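Long-range contacts in choloylglycine hydrolase (Clostridium perfringens, PDB 2BJF), which hydrolyses the amide bond of glycine- and taurine-conjugated bile salts, releasing free bile acids, as an N-terminal nucleophile hydrolase: residues 74-79 / 114-119; 100-105 / 142-147. All blocks are in the same frame, centred on the assembly; numbering follows the deposited sequence.

Along the chain from the N terminus come 74-79, then 100-105, 114-119 and finally 142-147, so the two contacts cross instead of nesting. Contact 1 closes a loop of 34 intervening residues, bringing the start of helix 116-123 back to the turn that leads into strand 77-82. Contact 2 closes one of 36, laying the turn after strand 98-101 against strand 142-147. The two meet in one antiparallel sheet, where strands 77-82 and 142-147 are neighbours: Gly77 N lies 2.7 Å from Ser147 O, probably hydrogen-bonded. Together they fasten helices 105-112 and 116-123 to this sheet, and contact 2 reaches the bile-acid pocket.

Contact 1. Residues 74-79 / 114-119; sequences KGLGCA and SSVEEV
Leu76 pushes its forked end against the first turn of helix 116-123, joining the turn before strand 77-82 of an antiparallel sheet to a helix packed on that sheet. CG stands anti to the backbone N (chi1 -176°), which sends the two methyls toward the helix start. CD1 rests 3.7 Å from Ser115 C, while CD2 crosses to Val119 CG2 at 3.8 Å. A branched, wholly apolar residue suits this place, since Val109 of helix 105-112 and Ile146 of strand 142-147 touch it as well. Nearer the surface, Lys74 offers only the root of its chain: CG lies 3.8 Å from Ser114 CB, and the amine leads away. One water donates to both Lys74 O and Ser114 O, supplying the two protons that a pair of acceptors cannot give each other. Gly75, with phi positive at 91°, adopts a backbone shape in which a CB would press on the preceding carbonyl O. Polar side chains satisfy amides around the helix start: Asp148 OD2 accepts from Val116 N, and in one of the two conformers modelled for Glu118 its OE2 may accept from Ser114 N. Ser115 is the N-cap, its capping bond running from Glu118 N to Ser115 OG, 3.2 Å.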
loop_
_atom_site.group_PDB
_atom_site.type_symbol
_atom_site.label_atom_id
_atom_site.label_comp_id
_atom_site.label_asym_id
_atom_site.label_seq_id
_atom_site.Cartn_x
_atom_site.Cartn_y
_atom_site.Cartn_z
ATOM N N LYS A 74 18.518 30.365 24.846
ATOM C CA LYS A 74 18.941 31.016 23.605
ATOM C C LYS A 74 18.101 30.585 22.403
ATOM O O LYS A 74 18.278 31.101 21.296
ATOM C CB LYS A 74 20.429 30.748 23.330
ATOM C CG LYS A 74 21.384 31.141 24.464
ATOM C CD LYS A 74 21.277 32.615 24.865
ATOM C CE LYS A 74 21.877 33.542 23.821
ATOM N NZ LYS A 74 21.862 34.958 24.279
ATOM N N GLY A 75 17.190 29.643 22.627
ATOM C CA GLY A 75 16.308 29.163 21.568
ATOM C C GLY A 75 16.849 27.968 20.806
ATOM O O GLY A 75 16.392 27.676 19.698
ATOM N N LEU A 76 17.822 27.277 21.394
ATOM C CA LEU A 76 18.316 26.018 20.841
ATOM C C LEU A 76 17.527 24.856 21.433
ATOM O O LEU A 76 17.354 24.777 22.648
ATOM C CB LEU A 76 19.815 25.845 21.119
ATOM C CG LEU A 76 20.516 24.619 20.523
ATOM C CD1 LEU A 76 20.541 24.678 18.999
ATOM C CD2 LEU A 76 21.928 24.493 21.081
ATOM N N GLY A 77 17.050 23.963 20.569
ATOM C CA GLY A 77 16.283 22.797 21.003
ATOM C C GLY A 77 16.935 21.494 20.589
ATOM O O GLY A 77 17.612 21.430 19.565
ATOM N N CYS A 78 16.733 20.453 21.393
ATOM C CA CYS A 78 17.262 19.125 21.086
ATOM C C CYS A 78 16.331 18.034 21.593
ATOM O O CYS A 78 15.785 18.135 22.693
ATOM C CB CYS A 78 18.663 18.942 21.682
ATOM S SG CYS A 78 19.468 17.380 21.227
ATOM N N ALA A 79 16.153 16.997 20.778
ATOM C CA ALA A 79 15.343 15.841 21.148
ATOM C C ALA A 79 16.084 14.544 20.846
ATOM O O ALA A 79 16.686 14.400 19.779
ATOM C CB ALA A 79 14.007 15.868 20.418
ATOM N N SER A 114 24.570 27.973 21.776
ATOM C CA SER A 114 23.460 28.905 21.570
ATOM C C SER A 114 22.758 28.748 20.219
ATOM O O SER A 114 21.669 29.292 20.019
ATOM C CB SER A 114 23.943 30.349 21.740
ATOM O OG SER A 114 24.874 30.696 20.731
ATOM N N SER A 115 23.376 28.012 19.298
ATOM C CA SER A 115 22.842 27.866 17.943
ATOM C C SER A 115 23.200 26.527 17.304
ATOM O O SER A 115 24.114 25.837 17.761
ATOM C CB SER A 115 23.344 29.007 17.051
ATOM O OG SER A 115 24.738 28.891 16.813
ATOM N N VAL A 116 22.472 26.177 16.246
ATOM C CA VAL A 116 22.761 24.988 15.442
ATOM C C VAL A 116 24.165 25.070 14.837
ATOM O O VAL A 116 24.907 24.087 14.847
ATOM C CB VAL A 116 21.688 24.776 14.337
ATOM C CG1 VAL A 116 22.175 23.809 13.259
ATOM C CG2 VAL A 116 20.390 24.272 14.951
ATOM N N GLU A 117 24.531 26.250 14.338
ATOM C CA GLU A 117 25.861 26.461 13.756
ATOM C C GLU A 117 26.999 26.203 14.748
ATOM O O GLU A 117 28.020 25.616 14.378
ATOM C CB GLU A 117 25.984 27.851 13.121
ATOM C CG GLU A 117 25.184 28.032 11.822
ATOM C CD GLU A 117 25.541 27.026 10.725
ATOM O OE1 GLU A 117 24.643 26.688 9.925
ATOM O OE2 GLU A 117 26.704 26.573 10.654
ATOM N N GLU A 118 26.817 26.643 15.994
ATOM C CA GLU A 118 27.789 26.400 17.064
ATOM C C GLU A 118 27.937 24.909 17.360
ATOM O O GLU A 118 29.051 24.415 17.554
ATOM C CB GLU A 118 27.396 27.144 18.344
ATOM C CG GLU A 118 27.762 28.623 18.360
ATOM C CD GLU A 118 27.723 29.235 19.755
ATOM O OE1 GLU A 118 27.995 30.448 19.877
ATOM O OE2 GLU A 118 27.429 28.512 20.733
ATOM N N VAL A 119 26.805 24.207 17.389
ATOM C CA VAL A 119 26.767 22.762 17.641
ATOM C C VAL A 119 27.460 21.988 16.515
ATOM O O VAL A 119 28.264 21.092 16.779
ATOM C CB VAL A 119 25.307 22.249 17.817
ATOM C CG1 VAL A 119 25.270 20.734 17.952
ATOM C CG2 VAL A 119 24.659 22.888 19.028
HETATM O O HOH W 1 19.179 29.725 19.066
#

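Contact 2. Residues 100-105 / 142-147; sequences IPVYNF and LHWMIS. With DXC ((3alpha,5beta,12alpha)-3,12-dihydroxycholan-24-oic acid), chain B.
Phe105 and Trp144 meet with their rings tilted at 43°, yet their six-membered rings are only 4.3 Å apart between centroids. The pair joins the turn after strand 98-101 to strand 142-147 of an antiparallel sheet in this N-terminal nucleophile hydrolase. Phe105 CD2 sits over the centre of one indole face, 3.4 Å from Trp144 CD2; the opposite face carries CB of Leu142 toward its rim. A chi1 of -176° swings the Phe105 ring away from its own backbone N and over the indole. Large flat residues suit this buried layer, where Ile128 also touches both side chains. Farther along the strand, Ile146 brings CD1 to Phe105 CE2, and its aliphatic chain also meets Val116 and Val119 of helix 116-123. The indole N-H has a polar partner despite its burial: Trp144 NE1 donates to a water, which in turn donates to Val102 O, a bridge between turn and strand. Val102 CG1 lies 3.9 Å from Leu142 CD1, the two side chains crossing. Leu142 touches both Val102 and the bound deoxycholate, lining the ligand's pocket, where a nonpolar branched end fits the steroid hydrocarbon. Its CD1 comes within 3.7 Å of deoxycholate C16.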
loop_
_atom_site.group_PDB
_atom_site.type_symbol
_atom_site.label_atom_id
_atom_site.label_comp_id
_atom_site.label_asym_id
_atom_site.label_seq_id
_atom_site.Cartn_x
_atom_site.Cartn_y
_atom_site.Cartn_z
ATOM N N ILE A 100 31.524 12.278 24.526
ATOM C CA ILE A 100 30.269 12.590 25.201
ATOM C C ILE A 100 29.508 11.296 25.498
ATOM O O ILE A 100 29.183 10.550 24.575
ATOM C CB ILE A 100 29.373 13.515 24.335
ATOM C CG1 ILE A 100 30.180 14.690 23.769
ATOM C CG2 ILE A 100 28.177 14.016 25.140
ATOM C CD1 ILE A 100 29.708 15.164 22.407
ATOM N N PRO A 101 29.238 11.018 26.788
ATOM C CA PRO A 101 28.434 9.849 27.145
ATOM C C PRO A 101 27.022 9.957 26.576
ATOM O O PRO A 101 26.463 11.056 26.525
ATOM C CB PRO A 101 28.397 9.902 28.675
ATOM C CG PRO A 101 29.569 10.738 29.063
ATOM C CD PRO A 101 29.675 11.762 27.982
ATOM N N VAL A 102 26.460 8.825 26.152
ATOM C CA VAL A 102 25.141 8.792 25.508
ATOM C C VAL A 102 24.068 9.515 26.329
ATOM O O VAL A 102 23.336 10.355 25.797
ATOM C CB VAL A 102 24.675 7.340 25.204
ATOM C CG1 VAL A 102 23.381 7.345 24.398
ATOM C CG2 VAL A 102 25.751 6.568 24.460
ATOM N N TYR A 103 23.993 9.192 27.620
ATOM C CA TYR A 103 22.992 9.765 28.525
ATOM C C TYR A 103 23.110 11.285 28.682
ATOM O O TYR A 103 22.143 11.949 29.061
ATOM C CB TYR A 103 23.062 9.094 29.907
ATOM C CG TYR A 103 24.346 9.371 30.667
ATOM C CD1 TYR A 103 24.498 10.537 31.423
ATOM C CD2 TYR A 103 25.407 8.470 30.630
ATOM C CE1 TYR A 103 25.675 10.799 32.115
ATOM C CE2 TYR A 103 26.590 8.721 31.325
ATOM C CZ TYR A 103 26.716 9.888 32.063
ATOM O OH TYR A 103 27.882 10.146 32.748
ATOM N N ASN A 104 24.296 11.823 28.395
ATOM C CA ASN A 104 24.585 13.237 28.629
ATOM C C ASN A 104 24.576 14.108 27.369
ATOM O O ASN A 104 24.715 15.329 27.461
ATOM C CB ASN A 104 25.922 13.392 29.369
ATOM C CG ASN A 104 26.033 14.716 30.114
ATOM O OD1 ASN A 104 25.112 15.124 30.824
ATOM N ND2 ASN A 104 27.170 15.390 29.961
ATOM N N PHE A 105 24.400 13.491 26.201
ATOM C CA PHE A 105 24.500 14.224 24.935
ATOM C C PHE A 105 23.520 15.393 24.826
ATOM O O PHE A 105 23.913 16.499 24.452
ATOM C CB PHE A 105 24.350 13.297 23.723
ATOM C CG PHE A 105 24.540 13.998 22.403
ATOM C CD1 PHE A 105 25.813 14.190 21.881
ATOM C CD2 PHE A 105 23.445 14.482 21.690
ATOM C CE1 PHE A 105 25.995 14.846 20.665
ATOM C CE2 PHE A 105 23.615 15.136 20.473
ATOM C CZ PHE A 105 24.894 15.320 19.961
ATOM N N LEU A 142 20.075 5.778 20.675
ATOM C CA LEU A 142 19.523 7.093 20.360
ATOM C C LEU A 142 20.144 7.771 19.146
ATOM O O LEU A 142 21.314 7.557 18.823
ATOM C CB LEU A 142 19.681 8.036 21.559
ATOM C CG LEU A 142 18.978 7.731 22.883
ATOM C CD1 LEU A 142 19.647 8.510 24.000
ATOM C CD2 LEU A 142 17.486 8.037 22.815
ATOM N N HIS A 143 19.327 8.582 18.479
ATOM C CA HIS A 143 19.811 9.633 17.591
ATOM C C HIS A 143 19.091 10.937 17.942
ATOM O O HIS A 143 18.060 10.918 18.624
ATOM C CB HIS A 143 19.694 9.245 16.106
ATOM C CG HIS A 143 18.292 9.079 15.602
ATOM N ND1 HIS A 143 17.994 9.059 14.256
ATOM C CD2 HIS A 143 17.113 8.922 16.249
ATOM C CE1 HIS A 143 16.693 8.895 14.097
ATOM N NE2 HIS A 143 16.135 8.811 15.291
ATOM N N TRP A 144 19.641 12.065 17.505
ATOM C CA TRP A 144 19.165 13.362 17.972
ATOM C C TRP A 144 18.794 14.313 16.844
ATOM O O TRP A 144 19.443 14.331 15.799
ATOM C CB TRP A 144 20.213 14.026 18.874
ATOM C CG TRP A 144 20.519 13.257 20.126
ATOM C CD1 TRP A 144 19.970 13.448 21.362
ATOM C CD2 TRP A 144 21.450 12.175 20.265
ATOM N NE1 TRP A 144 20.500 12.552 22.262
ATOM C CE2 TRP A 144 21.410 11.759 21.615
ATOM C CE3 TRP A 144 22.317 11.520 19.380
ATOM C CZ2 TRP A 144 22.203 10.715 22.103
ATOM C CZ3 TRP A 144 23.100 10.476 19.863
ATOM C CH2 TRP A 144 23.039 10.087 21.214
ATOM N N MET A 145 17.742 15.094 17.072
ATOM C CA MET A 145 17.410 16.222 16.210
ATOM C C MET A 145 17.661 17.516 16.979
ATOM O O MET A 145 17.273 17.640 18.144
ATOM C CB MET A 145 15.958 16.145 15.737
ATOM C CG MET A 145 15.579 17.221 14.729
ATOM S SD MET A 145 13.958 16.937 13.996
ATOM C CE MET A 145 13.705 18.481 13.124
ATOM N N ILE A 146 18.325 18.462 16.322
ATOM C CA ILE A 146 18.674 19.748 16.923
ATOM C C ILE A 146 18.154 20.862 16.017
ATOM O O ILE A 146 18.330 20.808 14.799
ATOM C CB ILE A 146 20.208 19.880 17.138
ATOM C CG1 ILE A 146 20.731 18.741 18.020
ATOM C CG2 ILE A 146 20.558 21.231 17.762
ATOM C CD1 ILE A 146 22.244 18.576 18.012
ATOM N N SER A 147 17.499 21.853 16.615
ATOM C CA SER A 147 16.860 22.929 15.863
ATOM C C SER A 147 16.919 24.231 16.655
ATOM O O SER A 147 16.945 24.204 17.885
ATOM C CB SER A 147 15.404 22.558 15.559
ATOM O OG SER A 147 14.878 23.343 14.502
HETATM C C1 DXC B . 18.342 2.830 31.489
HETATM C C2 DXC B . 19.261 3.893 30.888
HETATM C C3 DXC B . 19.274 5.210 31.685
HETATM C C4 DXC B . 17.873 5.776 31.981
HETATM C C5 DXC B . 16.987 4.671 32.559
HETATM C C6 DXC B . 16.944 3.396 31.715
HETATM C C7 DXC B . 20.191 6.220 30.979
HETATM C C8 DXC B . 19.571 6.853 29.731
HETATM C C9 DXC B . 18.140 7.355 29.929
HETATM C C10 DXC B . 17.252 6.335 30.674
HETATM C C11 DXC B . 17.463 7.626 28.581
HETATM C C12 DXC B . 16.041 8.184 28.677
HETATM C C13 DXC B . 15.155 7.209 29.468
HETATM C C14 DXC B . 15.798 6.833 30.813
HETATM C C15 DXC B . 18.186 8.476 27.535
HETATM C C16 DXC B . 17.058 8.870 26.574
HETATM C C17 DXC B . 15.749 8.324 27.174
HETATM C C18 DXC B . 17.968 6.874 33.039
HETATM C C19 DXC B . 14.508 9.101 26.684
HETATM O O1 DXC B . 14.873 6.022 28.710
HETATM O O2 DXC B . 18.261 1.712 30.596
HETATM C C20 DXC B . 16.012 9.559 29.371
HETATM C C21 DXC B . 14.298 8.933 25.173
HETATM C C22 DXC B . 14.082 7.475 24.757
HETATM C C23 DXC B . 13.343 7.349 23.444
HETATM O O3 DXC B . 12.844 8.364 22.913
HETATM O O4 DXC B . 13.257 6.211 22.936
HETATM C C24 DXC B . 13.207 8.765 27.418
HETATM O O HOH W 2 21.214 12.189 25.378
#